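Side-chain contacts in kappa-carrageenase (PDB 1DYP), which hydrolyses internal beta-1,4 linkages of kappa-carrageenan through the catalytic domain described here, a family 16 glycoside hydrolase domain with a tunnel-shaped active site: residues A[68-71]-A[72-75]; A[216-219]-A[220-224]; A[238-242]-A[243-247]. The protein carries 1 engineered substitution. All coordinates share one frame; numbering follows the deposited sequence.

Interaction 1: residues A[68-71]-A[72-75]; sequences FWDG and CNQQ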
loop_
_atom_site.group_PDB
_atom_site.type_symbol
_atom_site.label_atom_id
_atom_site.label_comp_id
_atom_site.label_asym_id
_atom_site.label_seq_id
_atom_site.Cartn_x
_atom_site.Cartn_y
_atom_site.Cartn_z
ATOM N N PHE A 68 17.067 12.554 4.392
ATOM C CA PHE A 68 16.023 11.962 5.212
ATOM C C PHE A 68 15.289 13.025 6.016
ATOM O O PHE A 68 15.916 13.894 6.620
ATOM C CB PHE A 68 16.682 10.954 6.154
ATOM C CG PHE A 68 15.750 10.316 7.141
ATOM C CD1 PHE A 68 14.908 9.280 6.753
ATOM C CD2 PHE A 68 15.754 10.716 8.473
ATOM C CE1 PHE A 68 14.084 8.644 7.680
ATOM C CE2 PHE A 68 14.931 10.085 9.411
ATOM C CZ PHE A 68 14.097 9.044 9.008
ATOM N N TRP A 69 13.962 12.964 6.010
ATOM C CA TRP A 69 13.176 13.917 6.778
ATOM C C TRP A 69 13.044 13.404 8.207
ATOM O O TRP A 69 12.453 12.352 8.452
ATOM C CB TRP A 69 11.785 14.104 6.173
ATOM C CG TRP A 69 10.872 14.937 7.037
ATOM C CD1 TRP A 69 9.724 14.524 7.646
ATOM C CD2 TRP A 69 11.038 16.318 7.386
ATOM N NE1 TRP A 69 9.161 15.561 8.352
ATOM C CE2 TRP A 69 9.948 16.674 8.210
ATOM C CE3 TRP A 69 12.001 17.289 7.083
ATOM C CZ2 TRP A 69 9.792 17.963 8.734
ATOM C CZ3 TRP A 69 11.847 18.571 7.604
ATOM C CH2 TRP A 69 10.748 18.894 8.421
ATOM N N ASP A 70 13.620 14.156 9.135
ATOM C CA ASP A 70 13.586 13.839 10.556
ATOM C C ASP A 70 12.437 14.656 11.145
ATOM O O ASP A 70 12.640 15.740 11.700
ATOM C CB ASP A 70 14.930 14.231 11.177
ATOM C CG ASP A 70 14.981 14.027 12.677
ATOM O OD1 ASP A 70 14.019 13.486 13.263
ATOM O OD2 ASP A 70 16.011 14.416 13.265
ATOM N N GLY A 71 11.227 14.125 10.996
ATOM C CA GLY A 71 10.033 14.795 11.482
ATOM C C GLY A 71 10.050 15.188 12.943
ATOM O O GLY A 71 9.577 16.263 13.305
ATOM N N CYS A 72 10.583 14.319 13.792
ATOM C CA CYS A 72 10.641 14.616 15.214
ATOM C C CYS A 72 11.351 15.942 15.464
ATOM O O CYS A 72 10.953 16.718 16.333
ATOM C CB CYS A 72 11.374 13.504 15.959
ATOM S SG CYS A 72 10.477 11.924 16.080
ATOM N N ASN A 73 12.406 16.198 14.700
ATOM C CA ASN A 73 13.163 17.430 14.846
ATOM C C ASN A 73 12.838 18.462 13.770
ATOM O O ASN A 73 13.477 19.513 13.699
ATOM C CB ASN A 73 14.662 17.124 14.847
ATOM C CG ASN A 73 15.103 16.417 16.113
ATOM O OD1 ASN A 73 14.934 16.943 17.215
ATOM N ND2 ASN A 73 15.665 15.223 15.966
ATOM N N GLN A 74 11.836 18.164 12.948
ATOM C CA GLN A 74 11.417 19.068 11.878
ATOM C C GLN A 74 12.621 19.543 11.076
ATOM O O GLN A 74 12.820 20.745 10.874
ATOM C CB GLN A 74 10.679 20.272 12.471
ATOM C CG GLN A 74 9.347 19.914 13.107
ATOM C CD GLN A 74 8.335 19.429 12.087
ATOM O OE1 GLN A 74 7.887 20.193 11.230
ATOM N NE2 GLN A 74 7.975 18.152 12.165
ATOM N N GLN A 75 13.418 18.590 10.607
ATOM C CA GLN A 75 14.612 18.921 9.844
ATOM C C GLN A 75 14.963 17.861 8.818
ATOM O O GLN A 75 14.751 16.670 9.042
ATOM C CB GLN A 75 15.801 19.076 10.791
ATOM C CG GLN A 75 16.132 17.788 11.532
ATOM C CD GLN A 75 17.298 17.930 12.486
ATOM O OE1 GLN A 75 17.773 19.037 12.742
ATOM N NE2 GLN A 75 17.761 16.805 13.028
#
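Asp-70 gathers the polar ends of Asn-73 and Gln-75 on one carboxylate oxygen at the turn joining strands 54-70 and 75-95. ND2 of Asn-73 reaches OD2 of Asp-70 at 2.8 Å in a nearly straight bond (170°), on the syn side and with the acceptor in its own amide plane. NE2 of Gln-75 meets the same OD2 at 3.0 Å on the anti side; both donors are tilted out of the carboxylate plane, to the same face. The other oxygen, OD1, bonds to the hydroxyl of Tyr-246 and receives a weak bond from Asn-73 N. With CG of Asp-70 trans to its amide nitrogen (chi1 176°), the carboxylate comes over the turn, within reach of both amides. Asp-70 N gives its hydrogen to Gln-75 O (2.8 Å), and Asp-70 O accepts from Gln-75 N at 3.1 Å; Gln-74 and Gln-75 face Asp-70 in a G1 beta bulge. Gly-71 N and Cys-72 N are satisfied by Gln-244 OE1 and Tyr-246 OH. NE2 of Gln-74 donates to a lone pair of Gly-71 O at 2.7 Å. The indole of Trp-69 lies against the backbone of the bulge, CH2 coming within 3.3 Å of Gln-74 C. Replacing Asp-70 by an alanine would probably leave both amides without their shared acceptor and free to turn. Concentrating neutral donors around one acid is consistent with a carboxylate that stays ionised.

Interaction 2: residues A[216-219]-A[220-224]; sequences KDNL and YWHRQ
An inverse gamma turn centred on Asn-218, at the exit from strand 211-217, brings the Asn-218 side chain against Trp-221 and His-222 in the following loop. The amide grips the backbone of Trp-221 twice: OD1 accepts from Trp-221 N (2.8 Å) in the carbonyl plane, while ND2 donates to Trp-221 O at 3.0 Å from well above that carbonyl plane, and also to Thr-200 O. The extended first torsion of Asn-218 (chi1 -172°) lets the amide stack on the imidazole of His-222, planes only 6° apart and OD1 3.3 Å above the ring, displaced toward its rim. NE2 of His-222 is held by Lys-201 O, and ND1 is joined to a water (3.1 Å) that donates to Leu-219 O. CB of Leu-219 sits squarely over the Tyr-220 ring, 3.6 Å from its centroid, a CH-pi contact between sequence neighbours. The side chains of Tyr-220 and Trp-221 touch strands 133-139 and 151-162; the indole packs on Ile-138 and Leu-156 and bonds through NE1 to His-157 O. The loop thus spans from strand 203-208, where Ile-204 meets Trp-221, to strands 151-162 and 133-139, the latter carrying the nucleophile Glu-137, about 5 Å from Trp-221, side chain to side chain.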
loop_
_atom_site.group_PDB
_atom_site.type_symbol
_atom_site.label_atom_id
_atom_site.label_comp_id
_atom_site.label_asym_id
_atom_site.label_seq_id
_atom_site.Cartn_x
_atom_site.Cartn_y
_atom_site.Cartn_z
ATOM N N LYS A 216 -16.161 0.593 5.546
ATOM C CA LYS A 216 -16.152 1.910 6.164
ATOM C C LYS A 216 -16.923 2.846 5.258
ATOM O O LYS A 216 -17.124 2.556 4.080
ATOM C CB LYS A 216 -14.724 2.451 6.277
ATOM C CG LYS A 216 -13.764 1.622 7.107
ATOM C CD LYS A 216 -14.150 1.612 8.570
ATOM C CE LYS A 216 -13.091 0.892 9.389
ATOM N NZ LYS A 216 -13.527 0.642 10.796
ATOM N N ASP A 217 -17.367 3.969 5.802
ATOM C CA ASP A 217 -18.053 4.942 4.975
ATOM C C ASP A 217 -16.954 5.742 4.301
ATOM O O ASP A 217 -15.915 6.023 4.908
ATOM C CB ASP A 217 -18.936 5.840 5.831
ATOM C CG ASP A 217 -20.191 5.137 6.281
ATOM O OD1 ASP A 217 -21.019 4.809 5.406
ATOM O OD2 ASP A 217 -20.346 4.908 7.497
ATOM N N ASN A 218 -17.155 6.087 3.035
ATOM C CA ASN A 218 -16.138 6.845 2.330
ATOM C C ASN A 218 -16.295 8.318 2.658
ATOM O O ASN A 218 -16.939 9.067 1.921
ATOM C CB ASN A 218 -16.243 6.643 0.822
ATOM C CG ASN A 218 -15.075 7.256 0.090
ATOM O OD1 ASN A 218 -14.339 8.061 0.659
ATOM N ND2 ASN A 218 -14.897 6.888 -1.171
ATOM N N LEU A 219 -15.697 8.720 3.772
ATOM C CA LEU A 219 -15.769 10.096 4.232
ATOM C C LEU A 219 -14.703 10.983 3.617
ATOM O O LEU A 219 -14.982 12.118 3.220
ATOM C CB LEU A 219 -15.610 10.144 5.752
ATOM C CG LEU A 219 -16.561 9.297 6.597
ATOM C CD1 LEU A 219 -16.120 9.347 8.050
ATOM C CD2 LEU A 219 -17.983 9.806 6.443
ATOM N N TYR A 220 -13.485 10.459 3.531
ATOM C CA TYR A 220 -12.357 11.242 3.038
ATOM C C TYR A 220 -11.515 10.591 1.950
ATOM O O TYR A 220 -10.329 10.889 1.833
ATOM C CB TYR A 220 -11.441 11.571 4.219
ATOM C CG TYR A 220 -12.182 12.001 5.464
ATOM C CD1 TYR A 220 -12.962 13.153 5.466
ATOM C CD2 TYR A 220 -12.111 11.250 6.640
ATOM C CE1 TYR A 220 -13.653 13.551 6.604
ATOM C CE2 TYR A 220 -12.801 11.643 7.787
ATOM C CZ TYR A 220 -13.569 12.795 7.759
ATOM O OH TYR A 220 -14.250 13.205 8.884
ATOM N N TRP A 221 -12.115 9.725 1.142
ATOM C CA TRP A 221 -11.350 9.048 0.106
ATOM C C TRP A 221 -11.954 9.197 -1.287
ATOM O O TRP A 221 -12.294 8.216 -1.950
ATOM C CB TRP A 221 -11.182 7.579 0.514
ATOM C CG TRP A 221 -10.468 7.490 1.834
ATOM C CD1 TRP A 221 -9.118 7.558 2.037
ATOM C CD2 TRP A 221 -11.067 7.513 3.138
ATOM N NE1 TRP A 221 -8.840 7.639 3.381
ATOM C CE2 TRP A 221 -10.018 7.614 4.080
ATOM C CE3 TRP A 221 -12.390 7.465 3.601
ATOM C CZ2 TRP A 221 -10.250 7.670 5.459
ATOM C CZ3 TRP A 221 -12.621 7.519 4.975
ATOM C CH2 TRP A 221 -11.554 7.622 5.886
ATOM N N HIS A 222 -12.077 10.449 -1.724
ATOM C CA HIS A 222 -12.633 10.753 -3.038
ATOM C C HIS A 222 -11.593 11.386 -3.959
ATOM O O HIS A 222 -11.883 11.700 -5.117
ATOM C CB HIS A 222 -13.837 11.693 -2.906
ATOM C CG HIS A 222 -14.910 11.176 -2.001
ATOM N ND1 HIS A 222 -14.967 11.492 -0.660
ATOM C CD2 HIS A 222 -15.950 10.343 -2.236
ATOM C CE1 HIS A 222 -15.996 10.875 -0.109
ATOM N NE2 HIS A 222 -16.608 10.169 -1.042
ATOM N N ARG A 223 -10.384 11.581 -3.444
ATOM C CA ARG A 223 -9.311 12.165 -4.238
ATOM C C ARG A 223 -8.768 11.160 -5.244
ATOM O O ARG A 223 -9.026 9.960 -5.142
ATOM C CB ARG A 223 -8.169 12.640 -3.335
ATOM C CG ARG A 223 -8.482 13.895 -2.542
ATOM C CD ARG A 223 -7.342 14.257 -1.607
ATOM N NE ARG A 223 -6.091 14.517 -2.317
ATOM C CZ ARG A 223 -5.844 15.602 -3.046
ATOM N NH1 ARG A 223 -6.765 16.549 -3.173
ATOM N NH2 ARG A 223 -4.666 15.744 -3.640
ATOM N N GLN A 224 -8.024 11.669 -6.222
ATOM C CA GLN A 224 -7.407 10.839 -7.245
ATOM C C GLN A 224 -6.217 10.140 -6.605
ATOM O O GLN A 224 -5.328 10.795 -6.054
ATOM C CB GLN A 224 -6.937 11.713 -8.406
ATOM C CG GLN A 224 -8.062 12.276 -9.252
ATOM C CD GLN A 224 -8.806 11.191 -9.993
ATOM O OE1 GLN A 224 -8.194 10.339 -10.642
ATOM N NE2 GLN A 224 -10.129 11.208 -9.904
HETATM O O HOH W 1 -14.173 13.835 1.267
#

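Interaction 3: residues A[238-242]-A[243-247]; sequences TQWKC and NQFYP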
loop_
_atom_site.group_PDB
_atom_site.type_symbol
_atom_site.label_atom_id
_atom_site.label_comp_id
_atom_site.label_asym_id
_atom_site.label_seq_id
_atom_site.Cartn_x
_atom_site.Cartn_y
_atom_site.Cartn_z
ATOM N N THR A 238 12.691 -1.194 12.372
ATOM C CA THR A 238 12.163 0.159 12.419
ATOM C C THR A 238 11.638 0.553 13.786
ATOM O O THR A 238 11.415 -0.286 14.658
ATOM C CB THR A 238 10.976 0.322 11.452
ATOM O OG1 THR A 238 9.919 -0.557 11.862
ATOM C CG2 THR A 238 11.379 -0.015 10.024
ATOM N N GLN A 239 11.448 1.858 13.941
ATOM C CA GLN A 239 10.868 2.449 15.134
ATOM C C GLN A 239 9.841 3.389 14.522
ATOM O O GLN A 239 9.990 3.807 13.373
ATOM C CB GLN A 239 11.889 3.269 15.924
ATOM C CG GLN A 239 13.092 2.492 16.428
ATOM C CD GLN A 239 12.733 1.376 17.396
ATOM O OE1 GLN A 239 11.583 1.243 17.827
ATOM N NE2 GLN A 239 13.727 0.569 17.751
ATOM N N TRP A 240 8.799 3.714 15.271
ATOM C CA TRP A 240 7.774 4.607 14.761
ATOM C C TRP A 240 7.516 5.718 15.762
ATOM O O TRP A 240 7.150 5.466 16.909
ATOM C CB TRP A 240 6.489 3.827 14.474
ATOM C CG TRP A 240 5.310 4.700 14.195
ATOM C CD1 TRP A 240 4.451 5.238 15.114
ATOM C CD2 TRP A 240 4.874 5.170 12.917
ATOM N NE1 TRP A 240 3.511 6.012 14.486
ATOM C CE2 TRP A 240 3.747 5.990 13.136
ATOM C CE3 TRP A 240 5.329 4.979 11.607
ATOM C CZ2 TRP A 240 3.063 6.620 12.092
ATOM C CZ3 TRP A 240 4.652 5.606 10.568
ATOM C CH2 TRP A 240 3.529 6.417 10.818
ATOM N N LYS A 241 7.717 6.952 15.316
ATOM C CA LYS A 241 7.520 8.114 16.165
ATOM C C LYS A 241 7.340 9.351 15.296
ATOM O O LYS A 241 7.825 9.401 14.166
ATOM C CB LYS A 241 8.728 8.294 17.091
ATOM C CG LYS A 241 10.073 8.334 16.368
ATOM C CD LYS A 241 11.205 8.583 17.351
ATOM C CE LYS A 241 12.547 8.713 16.645
ATOM N NZ LYS A 241 13.630 9.058 17.615
ATOM N N CYS A 242 6.640 10.345 15.831
ATOM C CA CYS A 242 6.383 11.590 15.115
ATOM C C CYS A 242 5.806 11.316 13.727
ATOM O O CYS A 242 6.192 11.939 12.737
ATOM C CB CYS A 242 7.670 12.422 15.019
ATOM S SG CYS A 242 8.585 12.449 16.598
ATOM N N ASN A 243 4.886 10.357 13.685
ATOM C CA ASN A 243 4.180 9.966 12.470
ATOM C C ASN A 243 5.033 9.485 11.301
ATOM O O ASN A 243 4.685 9.702 10.138
ATOM C CB ASN A 243 3.278 11.118 12.021
ATOM C CG ASN A 243 2.223 11.459 13.058
ATOM O OD1 ASN A 243 1.492 10.582 13.521
ATOM N ND2 ASN A 243 2.139 12.731 13.426
ATOM N N GLN A 244 6.137 8.813 11.610
ATOM C CA GLN A 244 7.014 8.297 10.565
ATOM C C GLN A 244 7.925 7.212 11.110
ATOM O O GLN A 244 8.054 7.044 12.324
ATOM C CB GLN A 244 7.887 9.416 10.002
ATOM C CG GLN A 244 8.967 9.858 10.981
ATOM C CD GLN A 244 9.972 10.803 10.369
ATOM O OE1 GLN A 244 9.685 11.976 10.152
ATOM N NE2 GLN A 244 11.167 10.292 10.082
ATOM N N PHE A 245 8.564 6.482 10.203
ATOM C CA PHE A 245 9.488 5.432 10.592
ATOM C C PHE A 245 10.892 5.988 10.746
ATOM O O PHE A 245 11.259 6.992 10.130
ATOM C CB PHE A 245 9.540 4.322 9.537
ATOM C CG PHE A 245 8.354 3.405 9.550
ATOM C CD1 PHE A 245 8.105 2.582 10.642
ATOM C CD2 PHE A 245 7.494 3.350 8.456
ATOM C CE1 PHE A 245 7.016 1.712 10.647
ATOM C CE2 PHE A 245 6.401 2.486 8.450
ATOM C CZ PHE A 245 6.161 1.665 9.549
ATOM N N TYR A 246 11.661 5.315 11.590
ATOM C CA TYR A 246 13.057 5.629 11.834
ATOM C C TYR A 246 13.724 4.263 11.854
ATOM O O TYR A 246 13.084 3.260 12.165
ATOM C CB TYR A 246 13.256 6.316 13.185
ATOM C CG TYR A 246 12.943 7.793 13.177
ATOM C CD1 TYR A 246 11.633 8.248 13.280
ATOM C CD2 TYR A 246 13.964 8.736 13.046
ATOM C CE1 TYR A 246 11.343 9.610 13.254
ATOM C CE2 TYR A 246 13.687 10.100 13.017
ATOM C CZ TYR A 246 12.373 10.528 13.123
ATOM O OH TYR A 246 12.092 11.875 13.107
ATOM N N PRO A 247 15.009 4.194 11.493
ATOM C CA PRO A 247 15.658 2.885 11.513
ATOM C C PRO A 247 15.936 2.438 12.944
ATOM O O PRO A 247 16.108 3.268 13.836
ATOM C CB PRO A 247 16.940 3.124 10.718
ATOM C CG PRO A 247 17.249 4.561 10.998
ATOM C CD PRO A 247 15.901 5.231 10.943
HETATM O O HOH W 2 7.197 12.880 10.239
#
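Trp-240 and Phe-245 meet edge to face: CE3 of the indole stands over the centre of the phenyl ring, 3.7 Å above its plane, with the ring planes at 74°. One indole face lies on the backbone around Asn-243 and Gln-244, CH2 being 3.5 Å from Asn-243 C. The Phe-245 ring has Gln-239 O at its edge and CB of Thr-238 at an oblique approach, 3.7 Å from CD1. Tyr-246, on the sheet face shared with Lys-241 and Gln-244, is sandwiched: CE of Lys-241 lies 3.5 Å over the ring centre, and NE2 of Gln-244 lies 3.1 Å above the opposite face, toward the rim. CG of Lys-241 sits between its backbone N and carbonyl carbon (chi1 53°), and the extended chain beyond lays CE there and NZ 4.6 Å from the Tyr-246 centroid as a cation-pi partner. These groups lie on the two faces of a beta hairpin, strands 238-241 and 244-247, closed by a type I' turn at Cys-242 and Asn-243. Paired backbone bonds link Gln-239 with Tyr-246 and Lys-241 with Gln-244. A water donates to Cys-242 O and to Gln-244 OE1 (2.6 Å), tying the turn to that side chain, whose amide also bonds to Gly-71 N and Trp-69 O. On the other face, the side chain of Phe-245 approaches to about 4 Å from that of Arg-234, a residue important for substrate recognition.

How the interactions relate
Interactions 1 and 3 belong together: their centres are about 11 Å apart, and the disulfide Cys-72 to Cys-242 joins the two turns, reinforced by side-chain bonds from the hairpin to the turn 68-75. Interaction 2 stands apart, its centre about 29 Å from that of interaction 1 and about 26 Å from that of interaction 3, although strands 54-70 and 211-217, from which interactions 1 and 2 lead, both belong to the main beta framework. None is fully core. Interaction 3 is a surface hairpin built on ring, CH-pi and cation-pi contacts; interaction 1, partly buried, rests on one shared carboxylate; interaction 2, also partly buried, uses a side-chain amide to fix a loop whose tryptophan lies near the catalytic nucleophile.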